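Local coordinates for protein teicoplanin pseudoaglycone deacetylases Orf2 (Actinoplanes teichomyceticus, PDB 3DFF) that probably removes, with the help of zinc, the acetyl group from the teicoplanin pseudoaglycone during biosynthesis of this lipoglycopeptide antibiotic, at residues Y41-A45 with D163-T167; G46-Y52 with R94-Y100. One frame throughout, in Å; residues are numbered along the deposited sequence.

Contact 1 (Y41-A45 with D163-T167). With ZN (zinc ion), chain B.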
loop_
_atom_site.group_PDB
_atom_site.type_symbol
_atom_site.label_atom_id
_atom_site.label_comp_id
_atom_site.label_asym_id
_atom_site.label_seq_id
_atom_site.Cartn_x
_atom_site.Cartn_y
_atom_site.Cartn_z
ATOM N N TYR A 41 1.011 -7.281 6.172
ATOM C CA TYR A 41 0.358 -8.169 5.204
ATOM C C TYR A 41 0.159 -7.402 3.918
ATOM O O TYR A 41 -0.466 -6.342 3.934
ATOM C CB TYR A 41 -0.995 -8.615 5.765
ATOM C CG TYR A 41 -1.959 -9.236 4.764
ATOM C CD1 TYR A 41 -1.627 -10.414 4.081
ATOM C CD2 TYR A 41 -3.195 -8.649 4.507
ATOM C CE1 TYR A 41 -2.507 -10.986 3.167
ATOM C CE2 TYR A 41 -4.098 -9.208 3.585
ATOM C CZ TYR A 41 -3.740 -10.386 2.916
ATOM O OH TYR A 41 -4.611 -10.952 2.012
ATOM N N THR A 42 0.673 -7.934 2.809
ATOM C CA THR A 42 0.450 -7.305 1.510
ATOM C C THR A 42 -0.607 -8.098 0.746
ATOM O O THR A 42 -0.452 -9.293 0.520
ATOM C CB THR A 42 1.743 -7.224 0.704
ATOM O OG1 THR A 42 2.718 -6.460 1.440
ATOM C CG2 THR A 42 1.488 -6.550 -0.669
ATOM N N VAL A 43 -1.676 -7.407 0.367
ATOM C CA VAL A 43 -2.827 -7.975 -0.342
ATOM C C VAL A 43 -2.462 -8.462 -1.748
ATOM O O VAL A 43 -2.676 -9.627 -2.082
ATOM C CB VAL A 43 -3.976 -6.946 -0.419
ATOM C CG1 VAL A 43 -5.205 -7.501 -1.166
ATOM C CG2 VAL A 43 -4.364 -6.507 0.991
ATOM N N PHE A 44 -1.917 -7.567 -2.573
ATOM C CA PHE A 44 -1.693 -7.876 -3.989
ATOM C C PHE A 44 -0.288 -8.403 -4.238
ATOM O O PHE A 44 0.476 -7.874 -5.044
ATOM C CB PHE A 44 -2.093 -6.672 -4.868
ATOM C CG PHE A 44 -3.561 -6.396 -4.823
ATOM C CD1 PHE A 44 -4.450 -7.174 -5.572
ATOM C CD2 PHE A 44 -4.077 -5.412 -3.975
ATOM C CE1 PHE A 44 -5.848 -6.961 -5.514
ATOM C CE2 PHE A 44 -5.478 -5.191 -3.905
ATOM C CZ PHE A 44 -6.366 -5.987 -4.673
ATOM N N ALA A 45 0.049 -9.465 -3.515
ATOM C CA ALA A 45 1.354 -10.123 -3.623
ATOM C C ALA A 45 1.203 -11.510 -4.252
ATOM O O ALA A 45 2.122 -12.307 -4.177
ATOM C CB ALA A 45 2.005 -10.230 -2.229
ATOM N N ASP A 163 -6.229 -0.840 -6.792
ATOM C CA ASP A 163 -5.771 -1.827 -5.825
ATOM C C ASP A 163 -5.711 -1.209 -4.430
ATOM O O ASP A 163 -5.929 -1.896 -3.424
ATOM C CB ASP A 163 -4.386 -2.359 -6.195
ATOM C CG ASP A 163 -4.401 -3.268 -7.430
ATOM O OD1 ASP A 163 -5.488 -3.742 -7.822
ATOM O OD2 ASP A 163 -3.311 -3.539 -7.980
ATOM N N HIS A 164 -5.377 0.077 -4.363
ATOM C CA HIS A 164 -5.350 0.791 -3.081
ATOM C C HIS A 164 -6.752 0.971 -2.544
ATOM O O HIS A 164 -6.990 0.782 -1.342
ATOM C CB HIS A 164 -4.666 2.153 -3.222
ATOM C CG HIS A 164 -3.175 2.061 -3.319
ATOM N ND1 HIS A 164 -2.331 2.926 -2.647
ATOM C CD2 HIS A 164 -2.375 1.204 -4.002
ATOM C CE1 HIS A 164 -1.078 2.596 -2.908
ATOM N NE2 HIS A 164 -1.073 1.558 -3.732
ATOM N N GLU A 165 -7.685 1.335 -3.429
ATOM C CA GLU A 165 -9.091 1.469 -3.017
ATOM C C GLU A 165 -9.682 0.131 -2.581
ATOM O O GLU A 165 -10.385 0.084 -1.573
ATOM C CB GLU A 165 -9.926 2.107 -4.132
ATOM C CG GLU A 165 -9.466 3.520 -4.412
ATOM C CD GLU A 165 -10.358 4.289 -5.359
ATOM O OE1 GLU A 165 -11.184 3.674 -6.064
ATOM O OE2 GLU A 165 -10.217 5.527 -5.401
ATOM N N ALA A 166 -9.396 -0.941 -3.309
ATOM C CA ALA A 166 -9.894 -2.280 -2.910
ATOM C C ALA A 166 -9.356 -2.695 -1.544
ATOM O O ALA A 166 -10.101 -3.226 -0.710
ATOM C CB ALA A 166 -9.510 -3.313 -3.950
ATOM N N THR A 167 -8.070 -2.444 -1.301
ATOM C CA THR A 167 -7.439 -2.805 -0.035
ATOM C C THR A 167 -8.088 -2.029 1.105
ATOM O O THR A 167 -8.451 -2.602 2.145
ATOM C CB THR A 167 -5.932 -2.496 -0.096
ATOM O OG1 THR A 167 -5.335 -3.335 -1.101
ATOM C CG2 THR A 167 -5.273 -2.766 1.254
HETATM ZN ZN ZN B . 0.740 0.654 -4.415
HETATM O O HOH W 1 2.747 0.265 -4.934
HETATM O O HOH W 2 0.590 1.843 -6.020
#

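Contact 2 (G46-Y52 with R94-Y100)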
loop_
_atom_site.group_PDB
_atom_site.type_symbol
_atom_site.label_atom_id
_atom_site.label_comp_id
_atom_site.label_asym_id
_atom_site.label_seq_id
_atom_site.Cartn_x
_atom_site.Cartn_y
_atom_site.Cartn_z
ATOM N N GLY A 46 0.061 -11.753 -4.895
ATOM C CA GLY A 46 -0.259 -13.079 -5.450
ATOM C C GLY A 46 0.663 -13.453 -6.588
ATOM O O GLY A 46 0.990 -12.617 -7.442
ATOM N N ALA A 47 1.111 -14.714 -6.579
ATOM C CA ALA A 47 2.004 -15.238 -7.603
ATOM C C ALA A 47 1.397 -15.104 -8.989
ATOM O O ALA A 47 0.217 -15.366 -9.193
ATOM C CB ALA A 47 2.304 -16.686 -7.311
ATOM N N ALA A 48 2.215 -14.695 -9.945
ATOM C CA ALA A 48 1.764 -14.573 -11.315
ATOM C C ALA A 48 2.766 -15.260 -12.229
ATOM O O ALA A 48 3.961 -15.346 -11.926
ATOM C CB ALA A 48 1.601 -13.103 -11.696
ATOM N N GLN A 49 2.279 -15.794 -13.335
ATOM C CA GLN A 49 3.174 -16.453 -14.274
ATOM C C GLN A 49 2.774 -16.084 -15.690
ATOM O O GLN A 49 1.647 -15.655 -15.903
ATOM C CB GLN A 49 3.170 -17.975 -14.068
ATOM C CG GLN A 49 1.823 -18.685 -14.230
ATOM C CD GLN A 49 1.990 -20.196 -14.453
ATOM O OE1 GLN A 49 2.853 -20.640 -15.231
ATOM N NE2 GLN A 49 1.157 -20.990 -13.778
ATOM N N PRO A 50 3.703 -16.225 -16.655
ATOM C CA PRO A 50 3.324 -15.949 -18.036
ATOM C C PRO A 50 2.181 -16.863 -18.496
ATOM O O PRO A 50 1.969 -17.939 -17.905
ATOM C CB PRO A 50 4.601 -16.262 -18.823
ATOM C CG PRO A 50 5.704 -16.139 -17.832
ATOM C CD PRO A 50 5.119 -16.623 -16.546
ATOM N N PRO A 51 1.449 -16.453 -19.547
ATOM C CA PRO A 51 1.639 -15.223 -20.334
ATOM C C PRO A 51 1.258 -13.937 -19.611
ATOM O O PRO A 51 0.231 -13.890 -18.922
ATOM C CB PRO A 51 0.713 -15.429 -21.546
ATOM C CG PRO A 51 0.329 -16.874 -21.520
ATOM C CD PRO A 51 0.351 -17.273 -20.083
ATOM N N TYR A 52 2.099 -12.911 -19.766
ATOM C CA TYR A 52 1.816 -11.579 -19.237
ATOM C C TYR A 52 1.271 -10.690 -20.340
ATOM O O TYR A 52 1.589 -10.880 -21.514
ATOM C CB TYR A 52 3.077 -10.920 -18.659
ATOM C CG TYR A 52 3.708 -11.641 -17.478
ATOM C CD1 TYR A 52 2.987 -11.855 -16.306
ATOM C CD2 TYR A 52 5.032 -12.083 -17.533
ATOM C CE1 TYR A 52 3.565 -12.508 -15.223
ATOM C CE2 TYR A 52 5.619 -12.738 -16.466
ATOM C CZ TYR A 52 4.886 -12.949 -15.312
ATOM O OH TYR A 52 5.475 -13.590 -14.247
ATOM N N ARG A 94 -2.617 -13.493 -1.642
ATOM C CA ARG A 94 -2.865 -14.307 -2.826
ATOM C C ARG A 94 -3.390 -13.517 -4.025
ATOM O O ARG A 94 -3.552 -14.077 -5.107
ATOM C CB ARG A 94 -3.914 -15.389 -2.481
ATOM C CG ARG A 94 -5.311 -14.857 -2.281
ATOM C CD ARG A 94 -6.278 -16.009 -1.996
ATOM N NE ARG A 94 -7.496 -15.554 -1.352
ATOM C CZ ARG A 94 -8.669 -15.375 -1.948
ATOM N NH1 ARG A 94 -8.830 -15.594 -3.256
ATOM N NH2 ARG A 94 -9.692 -14.974 -1.209
ATOM N N PHE A 95 -3.661 -12.226 -3.855
ATOM C CA PHE A 95 -4.375 -11.483 -4.895
ATOM C C PHE A 95 -3.452 -10.948 -5.959
ATOM O O PHE A 95 -2.348 -10.513 -5.652
ATOM C CB PHE A 95 -5.201 -10.357 -4.268
ATOM C CG PHE A 95 -6.216 -10.878 -3.302
ATOM C CD1 PHE A 95 -7.433 -11.367 -3.758
ATOM C CD2 PHE A 95 -5.904 -10.978 -1.943
ATOM C CE1 PHE A 95 -8.360 -11.921 -2.860
ATOM C CE2 PHE A 95 -6.820 -11.543 -1.036
ATOM C CZ PHE A 95 -8.051 -11.976 -1.490
ATOM N N LEU A 96 -3.930 -10.972 -7.203
ATOM C CA LEU A 96 -3.107 -10.527 -8.315
ATOM C C LEU A 96 -3.141 -9.013 -8.468
ATOM O O LEU A 96 -4.217 -8.412 -8.554
ATOM C CB LEU A 96 -3.627 -11.150 -9.618
ATOM C CG LEU A 96 -3.383 -12.646 -9.792
ATOM C CD1 LEU A 96 -4.040 -13.106 -11.099
ATOM C CD2 LEU A 96 -1.939 -12.988 -9.799
ATOM N N ASP A 97 -1.951 -8.426 -8.584
ATOM C CA ASP A 97 -1.832 -7.016 -8.938
ATOM C C ASP A 97 -2.696 -6.705 -10.169
ATOM O O ASP A 97 -2.837 -7.544 -11.045
ATOM C CB ASP A 97 -0.387 -6.665 -9.254
ATOM C CG ASP A 97 -0.204 -5.169 -9.441
ATOM O OD1 ASP A 97 -0.665 -4.600 -10.462
ATOM O OD2 ASP A 97 0.345 -4.549 -8.541
ATOM N N SER A 98 -3.225 -5.490 -10.236
ATOM C CA SER A 98 -4.047 -5.047 -11.380
ATOM C C SER A 98 -3.427 -5.372 -12.736
ATOM O O SER A 98 -4.176 -5.652 -13.670
ATOM C CB SER A 98 -4.345 -3.553 -11.289
ATOM O OG SER A 98 -3.138 -2.810 -11.273
ATOM N N ILE A 99 -2.094 -5.361 -12.862
ATOM C CA ILE A 99 -1.487 -5.651 -14.180
ATOM C C ILE A 99 -1.575 -7.113 -14.598
ATOM O O ILE A 99 -1.253 -7.462 -15.745
ATOM C CB ILE A 99 -0.028 -5.155 -14.307
ATOM C CG1 ILE A 99 0.870 -5.790 -13.220
ATOM C CG2 ILE A 99 0.012 -3.650 -14.271
ATOM C CD1 ILE A 99 2.399 -5.568 -13.489
ATOM N N TYR A 100 -2.004 -7.977 -13.681
ATOM C CA TYR A 100 -2.083 -9.393 -13.995
ATOM C C TYR A 100 -3.516 -9.897 -14.065
ATOM O O TYR A 100 -3.720 -11.056 -14.442
ATOM C CB TYR A 100 -1.316 -10.244 -12.965
ATOM C CG TYR A 100 0.130 -9.835 -12.771
ATOM C CD1 TYR A 100 1.037 -9.795 -13.863
ATOM C CD2 TYR A 100 0.604 -9.479 -11.507
ATOM C CE1 TYR A 100 2.360 -9.425 -13.680
ATOM C CE2 TYR A 100 1.945 -9.101 -11.321
ATOM C CZ TYR A 100 2.806 -9.074 -12.408
ATOM O OH TYR A 100 4.120 -8.678 -12.211
HETATM O O HOH W 3 0.445 -9.794 -7.740
#

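Contact 1 (Y41-A45 with D163-T167)
F44 lays its ring against the first turn of helix 162-178, with the carboxylate of D163 stacked over one face and V43 CG1 of its own segment over the other. From CB, chi1 of -66° sets CG beside the backbone N and leads the ring across to the helix. CG lies under the carboxylate carbon of D163. On one side of the ring F44 CD2 meets D163 CB, and F44 CE2 reaches D163 O at 3.4 Å. T167 OG1 also approaches F44 CE2, near the ring plane, at 3.4 Å. F44 CZ, at the far end, touches A166 CB at 4.2 Å, and F44 CE1 faces D163 OD1. Ring and carboxylate planes are only 15° apart, and OD1 sits over the ring centre; D163 CB makes a CH-pi contact with the same face. Here the C-terminal end of strand 37-42, in the parallel part of a Rossmann-like sheet, meets the helix that follows strand 151-155, the usual place for the catalytic centre of a PIG-L deacetylase. F44 is the centre of an inverse gamma turn in the chain leaving the strand. V43 CG2 touches T167 CG2 at 3.9 Å. T167 OG1 donates a hydrogen bond to D163 O at 2.8 Å, and this oxygen also receives T167 N from the opposite face of its carbonyl plane, so two donors grip it in the first turn. The carboxylate has further partners: OD1 forms a salt bridge with R101, and OD2 is hydrogen-bonded to H16 NE2, making D163 a second-shell partner of the zinc ligand H16. H164, next along the helix, carries its imidazole to the zinc and binds it through H164 NE2 at 2.1 Å; H16, D19 and two waters are further ligands.

Contact 2 (G46-Y52 with R94-Y100)
A48 sets its CB squarely over the ring of Y100, 3.8 Å from the centroid and 13° off the normal, a CH-pi contact on one face, while I99 CG1 lies over the opposite face. The flat phenol is thus clamped between two aliphatic groups. With chi1 at -54°, CG of Y100 lies beside its backbone N, and this turn of the side chain brings the ring under A48. Y52 meets the same ring at a slant: the planes make 46°, the centroids are 5.5 Å apart, and Y52 CD1 meets Y100 CE1 at 3.6 Å. Both tyrosines also engage H60, Y100 through a hydrogen bond between Y100 OH and H60 NE2 and Y52 by edge-to-face ring packing. Both segments are loops that follow neighbouring parallel strands, 37-42 and 89-92, of the Rossmann-like core. L96 lies alongside the 46-52 loop, its CD2 4.0 Å from A48 CB and 3.3 Å from A47 O. Beside it the backbones close up at G46, whose lack of a side chain allows CA to approach R94 O at 3.5 Å while G46 N donates to F95 O at 2.8 Å. A water bridges G46 O and D97 N. Further along 94-100, D97 OD1 accepts I99 N at 2.9 Å through its anti lone pair, forming an Asx turn.

Overall arrangement
Contact 2 is nested within the chain loop closed by contact 1, and segments 41-45 and 46-52 run on without a break. The contact centres are 13 Å apart, yet the two touch directly: V43 O probably accepts F95 N at 3.3 Å, and F44 CD1 packs on L96 O at 3.2 Å. D163 OD2 probably accepts S98 N at 3.0 Å, tying the helix of contact 1 to the 94-100 loop. The side chains of D163 and D97 come within about 4 Å at their nearest atoms; with H16 they bind a second zinc in another crystal structure of this protein, absent from this model. H164 of contact 1 binds the present zinc, whereas the nearest Y100 side-chain atom is about 12 Å from it.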